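Side-chain contacts in vibralactone Cyclase (Boreostereum vibrans, PDB 6KD0), which catalyses the cyclization that forms the fused bicyclic beta-lactone of vibralactone, on an alpha/beta hydrolase framework: residues A[144-149]-A[187-192]; A[45-50]-A[111-116]; A[298-303]-A[338-343]; A[19-24]-A[315-320]; A[68-71]-A[76-79]. All coordinates share one frame; numbering follows the deposited sequence.

Contact 1. Residues A[144-149]-A[187-192]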
# COMPACT_ATOMS: atom_id res chain seq x y z
N THR A 144 6.42 -15.30 -3.23
CA THR A 144 5.30 -15.61 -4.11
C THR A 144 4.37 -14.42 -4.27
O THR A 144 3.97 -14.07 -5.38
CB THR A 144 4.53 -16.83 -3.62
OG1 THR A 144 5.44 -17.94 -3.62
CG2 THR A 144 3.34 -17.10 -4.54
N GLY A 145 4.02 -13.77 -3.15
CA GLY A 145 3.14 -12.62 -3.23
C GLY A 145 3.71 -11.51 -4.10
O GLY A 145 3.02 -10.95 -4.96
N ALA A 146 5.01 -11.21 -3.90
CA ALA A 146 5.68 -10.18 -4.69
C ALA A 146 5.69 -10.54 -6.17
O ALA A 146 5.46 -9.68 -7.04
CB ALA A 146 7.09 -9.97 -4.16
N LYS A 147 5.97 -11.81 -6.50
CA LYS A 147 5.97 -12.22 -7.89
C LYS A 147 4.58 -12.10 -8.51
O LYS A 147 4.45 -11.70 -9.67
CB LYS A 147 6.52 -13.64 -8.03
CG LYS A 147 8.04 -13.71 -7.84
CD LYS A 147 8.58 -15.11 -8.18
CE LYS A 147 10.07 -15.23 -7.92
NZ LYS A 147 10.85 -14.13 -8.57
N ASP A 148 3.51 -12.43 -7.75
CA ASP A 148 2.15 -12.22 -8.25
C ASP A 148 1.88 -10.74 -8.50
O ASP A 148 1.28 -10.38 -9.53
CB ASP A 148 1.11 -12.74 -7.26
CG ASP A 148 1.06 -14.28 -7.19
OD1 ASP A 148 1.76 -14.97 -7.97
OD2 ASP A 148 0.29 -14.78 -6.34
N VAL A 149 2.28 -9.88 -7.57
CA VAL A 149 2.09 -8.44 -7.76
C VAL A 149 2.79 -7.98 -9.03
O VAL A 149 2.25 -7.19 -9.83
CB VAL A 149 2.59 -7.68 -6.52
CG1 VAL A 149 2.65 -6.17 -6.78
CG2 VAL A 149 1.67 -7.99 -5.30
N ALA A 187 8.54 -1.91 -7.85
CA ALA A 187 9.07 -0.71 -8.50
C ALA A 187 10.57 -0.86 -8.80
O ALA A 187 11.04 -0.43 -9.87
CB ALA A 187 8.80 0.51 -7.63
N HIS A 188 11.33 -1.47 -7.88
CA HIS A 188 12.74 -1.74 -8.21
C HIS A 188 12.86 -2.69 -9.39
O HIS A 188 13.62 -2.45 -10.35
CB HIS A 188 13.48 -2.31 -7.01
CG HIS A 188 13.72 -1.31 -5.93
ND1 HIS A 188 12.73 -0.90 -5.07
CD2 HIS A 188 14.84 -0.64 -5.56
CE1 HIS A 188 13.23 -0.03 -4.21
NE2 HIS A 188 14.51 0.15 -4.49
N TRP A 189 12.13 -3.82 -9.32
CA TRP A 189 12.15 -4.79 -10.41
C TRP A 189 11.81 -4.14 -11.75
O TRP A 189 12.47 -4.40 -12.76
CB TRP A 189 11.18 -5.93 -10.10
CG TRP A 189 11.65 -6.85 -9.04
CD1 TRP A 189 12.91 -6.93 -8.51
CD2 TRP A 189 10.88 -7.87 -8.41
NE1 TRP A 189 12.96 -7.92 -7.56
CE2 TRP A 189 11.72 -8.52 -7.49
CE3 TRP A 189 9.55 -8.29 -8.53
CZ2 TRP A 189 11.29 -9.59 -6.71
CZ3 TRP A 189 9.11 -9.34 -7.74
CH2 TRP A 189 9.98 -9.98 -6.84
N ALA A 190 10.78 -3.29 -11.76
CA ALA A 190 10.32 -2.69 -13.01
C ALA A 190 11.35 -1.71 -13.55
O ALA A 190 11.53 -1.60 -14.77
CB ALA A 190 8.97 -1.99 -12.78
N ARG A 191 12.02 -0.98 -12.65
CA ARG A 191 13.09 -0.09 -13.08
C ARG A 191 14.12 -0.87 -13.87
O ARG A 191 14.57 -0.42 -14.93
CB ARG A 191 13.74 0.59 -11.88
CG ARG A 191 14.96 1.43 -12.25
CD ARG A 191 15.79 1.72 -11.02
NE ARG A 191 16.28 0.47 -10.43
CZ ARG A 191 16.77 0.35 -9.20
NH1 ARG A 191 16.86 1.42 -8.41
NH2 ARG A 191 17.18 -0.83 -8.76
N ASP A 192 14.46 -2.06 -13.40
CA ASP A 192 15.54 -2.80 -14.07
C ASP A 192 15.08 -3.67 -15.24
O ASP A 192 15.92 -4.18 -15.98
CB ASP A 192 16.27 -3.63 -13.03
CG ASP A 192 16.91 -2.77 -11.97
OD1 ASP A 192 17.25 -1.61 -12.30
OD2 ASP A 192 17.02 -3.24 -10.81
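Trp189 reaches out from helix 178-192 and sets the six-membered end of its indole against Ala146 and Lys147 on helix 144-158. The apolar share of the contact is small: CB of Ala146 lies 3.9 Å from CH2 of Trp189, and the methylene CG of Lys147 stays at 4.3 Å from the same CH2. Ala146 offers a small methyl for the ring end to rest against, and the long indole of Trp189 spans backbones whose nearest CA atoms, of Lys147 and Trp189, are 10.0 Å apart. The torsion that swings it there puts CG anti to the carbonyl carbon (chi1 -73°).

The remaining neighbours are backbone atoms. Ala146 O faces the ring edge near its plane, 3.7 Å from CZ3 of Trp189, where the weakly positive C-H rim can meet a carbonyl oxygen. Lys147 N lies at that edge too.

No charged pair crosses the contact; within 187-192, Arg191 grips Asp192 side-on, NE to OD1 at 3.0 Å and NH2 to OD2 at 3.2 Å.

In alpha/beta hydrolases these two helices flank one face of the central sheet, the second probably following the nucleophile elbow here, as in relatives. Tyr150 meets Trp189 edge-to-face and Leu182 touches Ala146. Across the two segments the contact rests on dispersion and a weak C-H to carbonyl approach, with no hydrogen bond to direct it.

Contact 2. Residues A[45-50]-A[111-116]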
# COMPACT_ATOMS: atom_id res chain seq x y z
N VAL A 45 -16.08 -7.67 9.91
CA VAL A 45 -16.21 -6.42 10.64
C VAL A 45 -15.60 -5.28 9.85
O VAL A 45 -16.28 -4.30 9.54
CB VAL A 45 -15.57 -6.52 12.05
CG1 VAL A 45 -15.67 -5.17 12.77
CG2 VAL A 45 -16.27 -7.59 12.87
N VAL A 46 -14.31 -5.38 9.49
CA VAL A 46 -13.62 -4.20 8.99
C VAL A 46 -14.17 -3.78 7.63
O VAL A 46 -14.55 -2.62 7.43
CB VAL A 46 -12.10 -4.43 8.93
CG1 VAL A 46 -11.41 -3.18 8.44
CG2 VAL A 46 -11.57 -4.80 10.30
N ILE A 47 -14.22 -4.70 6.68
CA ILE A 47 -14.66 -4.33 5.33
C ILE A 47 -16.15 -4.03 5.32
O ILE A 47 -16.55 -3.03 4.70
CB ILE A 47 -14.28 -5.41 4.30
CG1 ILE A 47 -12.76 -5.55 4.22
CG2 ILE A 47 -14.81 -5.03 2.90
CD1 ILE A 47 -12.29 -6.75 3.45
N PRO A 48 -17.02 -4.83 5.96
CA PRO A 48 -18.45 -4.44 5.99
C PRO A 48 -18.68 -3.06 6.57
O PRO A 48 -19.47 -2.29 6.01
CB PRO A 48 -19.09 -5.55 6.83
CG PRO A 48 -18.25 -6.73 6.53
CD PRO A 48 -16.84 -6.18 6.53
N ASN A 49 -18.00 -2.72 7.67
CA ASN A 49 -18.19 -1.40 8.28
C ASN A 49 -17.61 -0.29 7.42
O ASN A 49 -18.20 0.80 7.29
CB ASN A 49 -17.57 -1.38 9.68
CG ASN A 49 -18.36 -2.17 10.71
OD1 ASN A 49 -19.47 -2.65 10.45
ND2 ASN A 49 -17.79 -2.31 11.89
N LEU A 50 -16.44 -0.53 6.81
CA LEU A 50 -15.88 0.45 5.87
C LEU A 50 -16.84 0.70 4.72
O LEU A 50 -17.13 1.85 4.36
CB LEU A 50 -14.54 -0.07 5.34
CG LEU A 50 -13.38 0.89 5.05
CD1 LEU A 50 -12.57 0.42 3.83
CD2 LEU A 50 -13.81 2.34 4.92
N TYR A 111 -9.10 -7.96 -3.16
CA TYR A 111 -9.61 -6.69 -3.71
C TYR A 111 -10.76 -6.08 -2.88
O TYR A 111 -11.00 -4.86 -2.95
CB TYR A 111 -10.09 -6.93 -5.14
CG TYR A 111 -11.41 -7.67 -5.14
CD1 TYR A 111 -11.44 -9.05 -4.93
CD2 TYR A 111 -12.62 -7.00 -5.29
CE1 TYR A 111 -12.67 -9.75 -4.87
CE2 TYR A 111 -13.84 -7.68 -5.25
CZ TYR A 111 -13.85 -9.05 -5.05
OH TYR A 111 -15.05 -9.71 -5.00
N GLU A 112 -11.47 -6.88 -2.07
CA GLU A 112 -12.62 -6.35 -1.34
C GLU A 112 -12.22 -5.21 -0.42
O GLU A 112 -12.96 -4.22 -0.29
CB GLU A 112 -13.30 -7.45 -0.54
CG GLU A 112 -14.03 -8.45 -1.39
CD GLU A 112 -14.55 -9.60 -0.58
OE1 GLU A 112 -15.42 -9.35 0.28
OE2 GLU A 112 -14.08 -10.74 -0.78
N MET A 113 -11.00 -5.28 0.14
CA MET A 113 -10.52 -4.28 1.08
C MET A 113 -10.66 -2.87 0.54
O MET A 113 -11.08 -1.95 1.26
CB MET A 113 -9.06 -4.55 1.40
CG MET A 113 -8.87 -5.76 2.30
SD MET A 113 -7.12 -6.16 2.37
CE MET A 113 -6.98 -6.82 4.03
N ASP A 114 -10.31 -2.66 -0.73
CA ASP A 114 -10.25 -1.29 -1.22
C ASP A 114 -11.26 -1.07 -2.32
O ASP A 114 -11.23 -0.03 -2.99
CB ASP A 114 -8.83 -0.95 -1.69
CG ASP A 114 -7.80 -1.25 -0.62
OD1 ASP A 114 -7.78 -0.52 0.41
OD2 ASP A 114 -7.03 -2.22 -0.77
N ASP A 115 -12.19 -2.02 -2.49
CA ASP A 115 -13.08 -1.97 -3.64
C ASP A 115 -13.83 -0.63 -3.72
O ASP A 115 -13.77 0.08 -4.73
CB ASP A 115 -14.05 -3.15 -3.57
CG ASP A 115 -14.83 -3.34 -4.85
OD1 ASP A 115 -14.22 -3.63 -5.90
OD2 ASP A 115 -16.07 -3.24 -4.79
N TYR A 116 -14.52 -0.25 -2.64
CA TYR A 116 -15.26 1.01 -2.67
C TYR A 116 -14.32 2.19 -2.86
O TYR A 116 -14.60 3.08 -3.68
CB TYR A 116 -16.10 1.18 -1.40
CG TYR A 116 -17.38 0.36 -1.42
CD1 TYR A 116 -17.52 -0.75 -2.25
CD2 TYR A 116 -18.43 0.69 -0.58
CE1 TYR A 116 -18.69 -1.50 -2.26
CE2 TYR A 116 -19.60 -0.05 -0.59
CZ TYR A 116 -19.73 -1.14 -1.42
OH TYR A 116 -20.88 -1.87 -1.41
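Ile47 overlaps the start of the Met113 side chain, its CD1 lying 3.7 Å from CG of Met113 where the two chains cross at about a right angle. The contact joins helix 35-54, near the N terminus, to the turn that leads into helix 115-125 of the alpha/beta hydrolase fold. N-terminal helices of this kind probably form part of a cap, as in hormone-sensitive-lipase relatives.

The branching of isoleucine serves the place well. With CG1 beside the backbone N (chi1 -63°), the longer arm runs to Met113, while CG2 of Ile47 drops against Glu112 O at 3.8 Å. CD1 of Ile47 also reaches CB of Glu112, at 4.2 Å, so one side chain touches two consecutive residues. Cutting Ile47 back to an alanine would remove CG1, CG2 and CD1 and is likely to leave a gap beside CG of Met113 and strip Glu112 O of its methyl cover.

Met113 starts out facing away from helix 35-54, and its backbone therefore comes close: its CA is 5.9 Å from that of Ile47. Beyond the contact its side chain touches Trp42, His102 and Cys103, so a long, pliable residue fits between several surfaces. The backbone of 45-50 is kinked at Pro48, whose nitrogen has no hydrogen to give to the preceding turn.

One turn further along, the buried Leu50 continues the apolar strip. No hydrogen bond spans the two segments, and even beside a carbonyl the approach is made by carbon: CD1 of Leu50 stands 3.8 Å from Met113 O.

Contact 3. Residues A[298-303]-A[338-343]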
# COMPACT_ATOMS: atom_id res chain seq x y z
N GLY A 298 18.38 10.65 -4.90
CA GLY A 298 18.08 11.63 -5.91
C GLY A 298 16.67 11.61 -6.43
O GLY A 298 16.33 12.40 -7.31
N VAL A 299 15.82 10.72 -5.90
CA VAL A 299 14.45 10.58 -6.36
C VAL A 299 13.59 11.66 -5.72
O VAL A 299 13.77 11.97 -4.53
CB VAL A 299 13.92 9.18 -6.03
CG1 VAL A 299 12.41 9.06 -6.35
CG2 VAL A 299 14.73 8.13 -6.79
N GLU A 300 12.69 12.25 -6.50
CA GLU A 300 11.75 13.22 -5.97
C GLU A 300 10.73 12.55 -5.06
O GLU A 300 10.21 11.47 -5.36
CB GLU A 300 11.01 13.97 -7.08
CG GLU A 300 10.19 15.16 -6.54
CD GLU A 300 9.34 15.83 -7.61
OE1 GLU A 300 9.31 15.33 -8.75
OE2 GLU A 300 8.70 16.86 -7.30
N THR A 301 10.38 13.25 -3.98
CA THR A 301 9.84 12.60 -2.80
C THR A 301 9.01 13.59 -1.99
O THR A 301 9.36 14.77 -1.89
CB THR A 301 11.02 12.05 -2.01
OG1 THR A 301 11.01 10.62 -2.01
CG2 THR A 301 11.09 12.61 -0.64
N ARG A 302 7.90 13.10 -1.46
CA ARG A 302 7.08 13.83 -0.51
C ARG A 302 6.69 12.90 0.63
O ARG A 302 6.46 11.71 0.41
CB ARG A 302 5.83 14.41 -1.15
CG ARG A 302 6.13 15.57 -2.06
CD ARG A 302 4.90 16.34 -2.46
NE ARG A 302 5.26 17.35 -3.45
CZ ARG A 302 4.41 18.13 -4.10
NH1 ARG A 302 3.10 18.05 -3.88
NH2 ARG A 302 4.87 19.01 -4.99
N MET A 303 6.67 13.44 1.84
CA MET A 303 6.36 12.69 3.05
C MET A 303 5.20 13.38 3.74
O MET A 303 5.13 14.62 3.73
CB MET A 303 7.60 12.64 3.95
CG MET A 303 7.35 12.46 5.44
SD MET A 303 6.89 10.76 5.82
CE MET A 303 8.25 9.88 5.06
N PHE A 338 -0.01 11.79 -10.76
CA PHE A 338 -0.58 11.81 -12.10
C PHE A 338 -0.37 13.15 -12.79
O PHE A 338 -0.38 13.20 -14.03
CB PHE A 338 -2.06 11.45 -12.05
CG PHE A 338 -2.33 9.96 -11.93
CD1 PHE A 338 -1.92 9.08 -12.93
CD2 PHE A 338 -2.99 9.45 -10.83
CE1 PHE A 338 -2.18 7.73 -12.83
CE2 PHE A 338 -3.25 8.09 -10.72
CZ PHE A 338 -2.84 7.23 -11.71
N SER A 339 -0.14 14.23 -12.04
CA SER A 339 0.11 15.53 -12.65
C SER A 339 1.45 15.60 -13.36
O SER A 339 1.70 16.58 -14.07
CB SER A 339 0.04 16.65 -11.61
OG SER A 339 1.22 16.66 -10.83
N LYS A 340 2.30 14.59 -13.20
CA LYS A 340 3.57 14.55 -13.91
C LYS A 340 3.43 14.06 -15.34
O LYS A 340 4.39 14.16 -16.11
CB LYS A 340 4.56 13.70 -13.12
CG LYS A 340 4.74 14.25 -11.72
CD LYS A 340 5.98 13.75 -11.03
CE LYS A 340 6.31 14.61 -9.81
NZ LYS A 340 6.57 16.03 -10.18
N THR A 341 2.25 13.56 -15.72
CA THR A 341 1.90 13.29 -17.12
C THR A 341 0.48 13.79 -17.35
O THR A 341 -0.44 13.01 -17.60
CB THR A 341 2.02 11.80 -17.45
OG1 THR A 341 1.33 11.03 -16.46
CG2 THR A 341 3.47 11.36 -17.51
N PRO A 342 0.29 15.11 -17.29
CA PRO A 342 -1.07 15.67 -17.14
C PRO A 342 -1.93 15.48 -18.38
O PRO A 342 -1.46 15.57 -19.51
CB PRO A 342 -0.81 17.16 -16.88
CG PRO A 342 0.50 17.44 -17.53
CD PRO A 342 1.31 16.17 -17.37
N GLN A 343 -3.21 15.22 -18.15
CA GLN A 343 -4.15 15.02 -19.24
C GLN A 343 -5.19 16.13 -19.30
O GLN A 343 -6.08 16.11 -20.16
CB GLN A 343 -4.84 13.66 -19.12
CG GLN A 343 -3.86 12.52 -18.98
CD GLN A 343 -3.02 12.35 -20.22
OE1 GLN A 343 -3.54 12.25 -21.33
NE2 GLN A 343 -1.70 12.32 -20.04
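The carboxylate of Glu300 turns its OE1 to the ammonium end of Lys340, with NZ 3.2 Å from OE1 and 3.7 Å from OE2 of Glu300. The other flat group at work is the amide of Gln343, within 338-343: its NE2 gives a bond of 2.8 Å to Thr341 O, which lies near the amide plane, while NE2 itself stands above the carbonyl plane of Thr341.

Glu300 and Lys340 come from opposite directions and form a salt bridge whose hydrogen bond is weak. CE of Lys340 sits 3.3 Å from OE1 of Glu300, almost as close as NZ, so the amine is not aimed straight at the oxygen. The bend at the last lysine torsion (chi4 -61°) turns NZ aside and is consistent with this. Long, charged chains suit the place, because the CA atoms of Glu300 and Lys340 are 11.5 Å apart at the surface. With an alanine at Lys340, the Glu300 carboxylate would probably lose its charged mate and the segments their link. Arg302 keeps its guanidinium 6.2 Å away, NH2 to NZ of Lys340, and makes a cation-pi contact with Trp336.

Gly298 ends helix 284-296 in a Schellman motif, and Glu300 leads into strand 301-307, at the sheet margin, with backbone bonds to Leu273. Lys340 belongs to the type I turn from Phe338 to Thr341 that follows helix 321-338, so the bridge ties the C-terminal tail to the start of edge strand 301-307.

Contact 4. Residues A[19-24]-A[315-320]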
# COMPACT_ATOMS: atom_id res chain seq x y z
N ALA A 19 -7.98 9.10 20.89
CA ALA A 19 -8.13 8.46 22.20
C ALA A 19 -9.57 8.05 22.52
O ALA A 19 -9.78 6.89 22.92
CB ALA A 19 -7.55 9.37 23.29
N PRO A 20 -10.59 8.91 22.36
CA PRO A 20 -11.95 8.45 22.70
C PRO A 20 -12.45 7.36 21.76
O PRO A 20 -13.10 6.39 22.21
CB PRO A 20 -12.81 9.72 22.61
CG PRO A 20 -11.99 10.76 21.97
CD PRO A 20 -10.56 10.32 21.95
N VAL A 21 -12.15 7.48 20.47
CA VAL A 21 -12.55 6.46 19.50
C VAL A 21 -11.91 5.12 19.85
O VAL A 21 -12.56 4.07 19.79
CB VAL A 21 -12.17 6.89 18.07
CG1 VAL A 21 -12.39 5.74 17.10
CG2 VAL A 21 -12.97 8.11 17.66
N TRP A 22 -10.63 5.15 20.21
CA TRP A 22 -9.94 3.92 20.62
C TRP A 22 -10.56 3.34 21.88
O TRP A 22 -10.70 2.12 22.02
CB TRP A 22 -8.45 4.20 20.82
CG TRP A 22 -7.66 2.96 21.17
CD1 TRP A 22 -6.95 2.74 22.31
CD2 TRP A 22 -7.54 1.78 20.37
NE1 TRP A 22 -6.38 1.49 22.27
CE2 TRP A 22 -6.73 0.88 21.09
CE3 TRP A 22 -8.02 1.40 19.12
CZ2 TRP A 22 -6.39 -0.37 20.60
CZ3 TRP A 22 -7.68 0.15 18.63
CH2 TRP A 22 -6.88 -0.72 19.37
N ALA A 23 -10.94 4.21 22.82
CA ALA A 23 -11.55 3.74 24.06
C ALA A 23 -12.85 2.99 23.79
O ALA A 23 -13.20 2.07 24.55
CB ALA A 23 -11.79 4.91 25.02
N ALA A 24 -13.57 3.33 22.72
CA ALA A 24 -14.79 2.58 22.43
C ALA A 24 -14.61 1.38 21.49
O ALA A 24 -15.58 0.64 21.28
CB ALA A 24 -15.86 3.50 21.84
N MET A 315 -8.44 2.73 7.93
CA MET A 315 -9.23 1.61 7.44
C MET A 315 -10.18 1.07 8.49
O MET A 315 -11.23 0.52 8.16
CB MET A 315 -8.32 0.46 6.98
CG MET A 315 -7.39 0.83 5.83
SD MET A 315 -8.25 1.27 4.31
CE MET A 315 -8.91 -0.33 3.84
N LEU A 316 -9.81 1.21 9.75
CA LEU A 316 -10.65 0.73 10.83
C LEU A 316 -11.55 1.81 11.41
O LEU A 316 -12.55 1.48 12.05
CB LEU A 316 -9.78 0.14 11.93
CG LEU A 316 -9.45 -1.34 11.71
CD1 LEU A 316 -8.38 -1.54 10.60
CD2 LEU A 316 -9.05 -2.00 13.00
N PHE A 317 -11.23 3.09 11.21
CA PHE A 317 -11.99 4.18 11.81
C PHE A 317 -12.27 5.27 10.79
O PHE A 317 -12.10 6.45 11.06
CB PHE A 317 -11.24 4.74 13.02
CG PHE A 317 -10.89 3.70 14.04
CD1 PHE A 317 -11.84 3.25 14.93
CD2 PHE A 317 -9.61 3.16 14.09
CE1 PHE A 317 -11.52 2.28 15.88
CE2 PHE A 317 -9.28 2.19 15.04
CZ PHE A 317 -10.24 1.75 15.93
N ARG A 318 -12.71 4.88 9.59
CA ARG A 318 -12.86 5.86 8.51
C ARG A 318 -13.83 6.98 8.87
O ARG A 318 -13.73 8.08 8.31
CB ARG A 318 -13.32 5.17 7.22
CG ARG A 318 -13.33 6.09 5.98
CD ARG A 318 -11.92 6.60 5.67
NE ARG A 318 -11.12 5.48 5.16
CZ ARG A 318 -11.08 5.11 3.89
NH1 ARG A 318 -11.74 5.82 2.97
NH2 ARG A 318 -10.37 4.04 3.52
N SER A 319 -14.74 6.76 9.81
CA SER A 319 -15.70 7.81 10.14
C SER A 319 -15.05 8.96 10.91
O SER A 319 -15.64 10.04 11.00
CB SER A 319 -16.88 7.23 10.93
OG SER A 319 -16.45 6.73 12.18
N MET A 320 -13.85 8.76 11.44
CA MET A 320 -13.10 9.87 12.01
C MET A 320 -12.85 10.92 10.94
O MET A 320 -12.56 10.59 9.79
CB MET A 320 -11.75 9.40 12.57
CG MET A 320 -11.78 8.67 13.89
SD MET A 320 -10.12 8.13 14.34
CE MET A 320 -9.36 9.67 14.86
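Phe317 approaches Val21 and Trp22 with its ring alone. From CB, with CG anti to the carbonyl carbon (chi1 -55°), the side chain heads toward helix 18-24. CG of Phe317 comes 4.0 Å from CG1 of Val21. CD1 of Phe317 is tighter, 3.3 Å from CG1 of Val21, a close approach for two carbons, and CE1 of Phe317 lies 3.8 Å from it. At the tip, CZ of Phe317 meets Trp22: it lies 3.9 Å from CE3 at the edge of the indole, near the indole plane. Both partners come obliquely to the phenyl ring.

The segment 315-320 starts at the end of helix 313-316, just beyond the loop that in alpha/beta hydrolases carries the catalytic histidine, and turns through a type I turn from Phe317 to Met320 into helix 321-338. Helix 18-24, from the N-terminal part of the chain, packs on this turn. The turn is closed by Met320 N, 2.9 Å from Phe317 O.

Val21 uses its second branch as well. CG2 of Val21 touches CG of Met320 at 4.0 Å, so the forked valine spans both ends of the turn, and the unbranched methionine lets its CG methylene reach that methyl. Aromatic neighbours extend the patch, with Phe25 edge-to-face on Phe317 and near Trp22 too. Arg318, within the turn, forms a salt bridge to Asp117, and its side chain packs on Leu50.

Contact 5. Residues A[68-71]-A[76-79]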
# COMPACT_ATOMS: atom_id res chain seq x y z
N ASP A 68 -13.68 -7.84 -14.27
CA ASP A 68 -12.87 -8.82 -13.56
C ASP A 68 -12.16 -9.71 -14.56
O ASP A 68 -12.72 -10.10 -15.59
CB ASP A 68 -13.73 -9.67 -12.62
CG ASP A 68 -14.18 -8.89 -11.40
OD1 ASP A 68 -13.32 -8.49 -10.59
OD2 ASP A 68 -15.40 -8.65 -11.27
N TYR A 69 -10.91 -10.04 -14.24
CA TYR A 69 -10.06 -10.87 -15.06
C TYR A 69 -9.47 -11.98 -14.21
O TYR A 69 -9.39 -11.88 -12.98
CB TYR A 69 -8.93 -10.07 -15.70
CG TYR A 69 -9.38 -9.02 -16.68
CD1 TYR A 69 -9.70 -7.75 -16.26
CD2 TYR A 69 -9.46 -9.31 -18.03
CE1 TYR A 69 -10.08 -6.77 -17.15
CE2 TYR A 69 -9.86 -8.34 -18.95
CZ TYR A 69 -10.17 -7.08 -18.50
OH TYR A 69 -10.56 -6.09 -19.37
N TYR A 70 -8.98 -13.00 -14.90
CA TYR A 70 -8.29 -14.14 -14.30
C TYR A 70 -7.02 -14.33 -15.12
O TYR A 70 -7.11 -14.72 -16.29
CB TYR A 70 -9.20 -15.36 -14.37
CG TYR A 70 -9.02 -16.37 -13.29
CD1 TYR A 70 -9.02 -16.00 -11.95
CD2 TYR A 70 -8.92 -17.72 -13.61
CE1 TYR A 70 -8.87 -16.95 -10.95
CE2 TYR A 70 -8.79 -18.68 -12.63
CZ TYR A 70 -8.76 -18.29 -11.30
OH TYR A 70 -8.61 -19.25 -10.33
N ILE A 71 -5.86 -14.00 -14.56
CA ILE A 71 -4.62 -13.94 -15.35
C ILE A 71 -3.63 -15.01 -14.90
O ILE A 71 -3.65 -15.41 -13.74
CB ILE A 71 -3.98 -12.54 -15.31
CG1 ILE A 71 -3.36 -12.25 -13.93
CG2 ILE A 71 -5.00 -11.47 -15.68
CD1 ILE A 71 -2.49 -11.01 -13.92
N THR A 76 -0.50 -20.89 -11.21
CA THR A 76 -1.93 -20.75 -10.93
C THR A 76 -2.45 -19.54 -11.70
O THR A 76 -1.73 -18.97 -12.52
CB THR A 76 -2.19 -20.66 -9.41
OG1 THR A 76 -3.57 -20.91 -9.13
CG2 THR A 76 -1.78 -19.32 -8.83
N ASN A 77 -3.71 -19.18 -11.48
CA ASN A 77 -4.29 -17.95 -12.02
C ASN A 77 -4.61 -17.02 -10.86
O ASN A 77 -4.82 -17.47 -9.74
CB ASN A 77 -5.59 -18.20 -12.81
CG ASN A 77 -5.37 -18.86 -14.16
OD1 ASN A 77 -4.40 -18.58 -14.86
ND2 ASN A 77 -6.32 -19.70 -14.56
N MET A 78 -4.66 -15.72 -11.15
CA MET A 78 -4.85 -14.68 -10.16
C MET A 78 -6.02 -13.81 -10.60
O MET A 78 -6.09 -13.43 -11.77
CB MET A 78 -3.58 -13.81 -9.99
CG MET A 78 -3.80 -12.61 -9.10
SD MET A 78 -2.30 -11.68 -8.66
CE MET A 78 -1.82 -11.05 -10.27
N HIS A 79 -6.93 -13.52 -9.68
CA HIS A 79 -8.02 -12.59 -9.95
C HIS A 79 -7.51 -11.15 -9.95
O HIS A 79 -6.74 -10.74 -9.07
CB HIS A 79 -9.12 -12.76 -8.91
CG HIS A 79 -10.16 -11.67 -8.95
ND1 HIS A 79 -10.51 -10.94 -7.84
CD2 HIS A 79 -10.90 -11.19 -9.98
CE1 HIS A 79 -11.44 -10.06 -8.18
NE2 HIS A 79 -11.69 -10.19 -9.47
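Tyr70 spreads its ring across Asn77, the two side chains meeting at about a right angle. CB of Asn77 sits over one ring face, 3.5 Å from the centroid of Tyr70 but shifted toward the rim, where CE2 of Tyr70 is 3.2 Å from that CB. This is a CH-pi contact: the slightly acidic methylene of an asparagine suits the electron-rich phenol, and the amide stands well turned from the ring plane.

Asp68 and His79 are set obliquely, their carboxylate and imidazole planes 41° apart. NE2 of His79 gives a short, nearly straight bond of 2.6 Å to OD1 of Asp68. The oxygen lies in the imidazole plane, yet the histidine reaches it from above the carboxylate plane. The same OD1 has a salt bridge with Arg81, and ND1 of His79 bonds to Asp133. Flanked by two carboxylates, the imidazole is probably biased toward its protonated form.

All this decorates a beta hairpin, strands 64-73 and 76-85, at the margin of the sheet, with segment axes 159° apart. Tyr70 and His79 are a non-hydrogen-bonded pair. Ile71 and Met78 are the hydrogen-bonded pair next to it, Ile71 N to Met78 O at 2.9 Å and Met78 N to Ile71 O at 2.8 Å.

On the other face, the Ile71 and Met78 side chains run side by side. Met78 has CG anti to the backbone N (chi1 173°) and bends at its last torsion, bringing CE 3.7 Å from CD1 of Ile71. Apolar chains suit this buried face: Ile71 also touches Trp155, and Met78 touches Asp148, both of helix 144-158.

Going from the N terminus, contact 4 opens first, at 19-24, and closes only at 315-320, so that its loop holds contacts 1, 2 and 5. Contact 2 opens in helix 35-54 and closes at 111-116, with the hairpin of contact 5 nested inside it. Contact 1 then follows in series, joining the helices at 144-149 and 187-192. Contact 3 opens at 298-303, before contact 4 has closed, and ends in the C-terminal tail, so the two cross. Contacts 2 and 4 touch through Leu50 and Met315, contacts 2 and 5 through Tyr111 and His79, and contacts 5 and 1 through Met78 and Asp148, linking N-terminal helices, sheet margin and flanking helices.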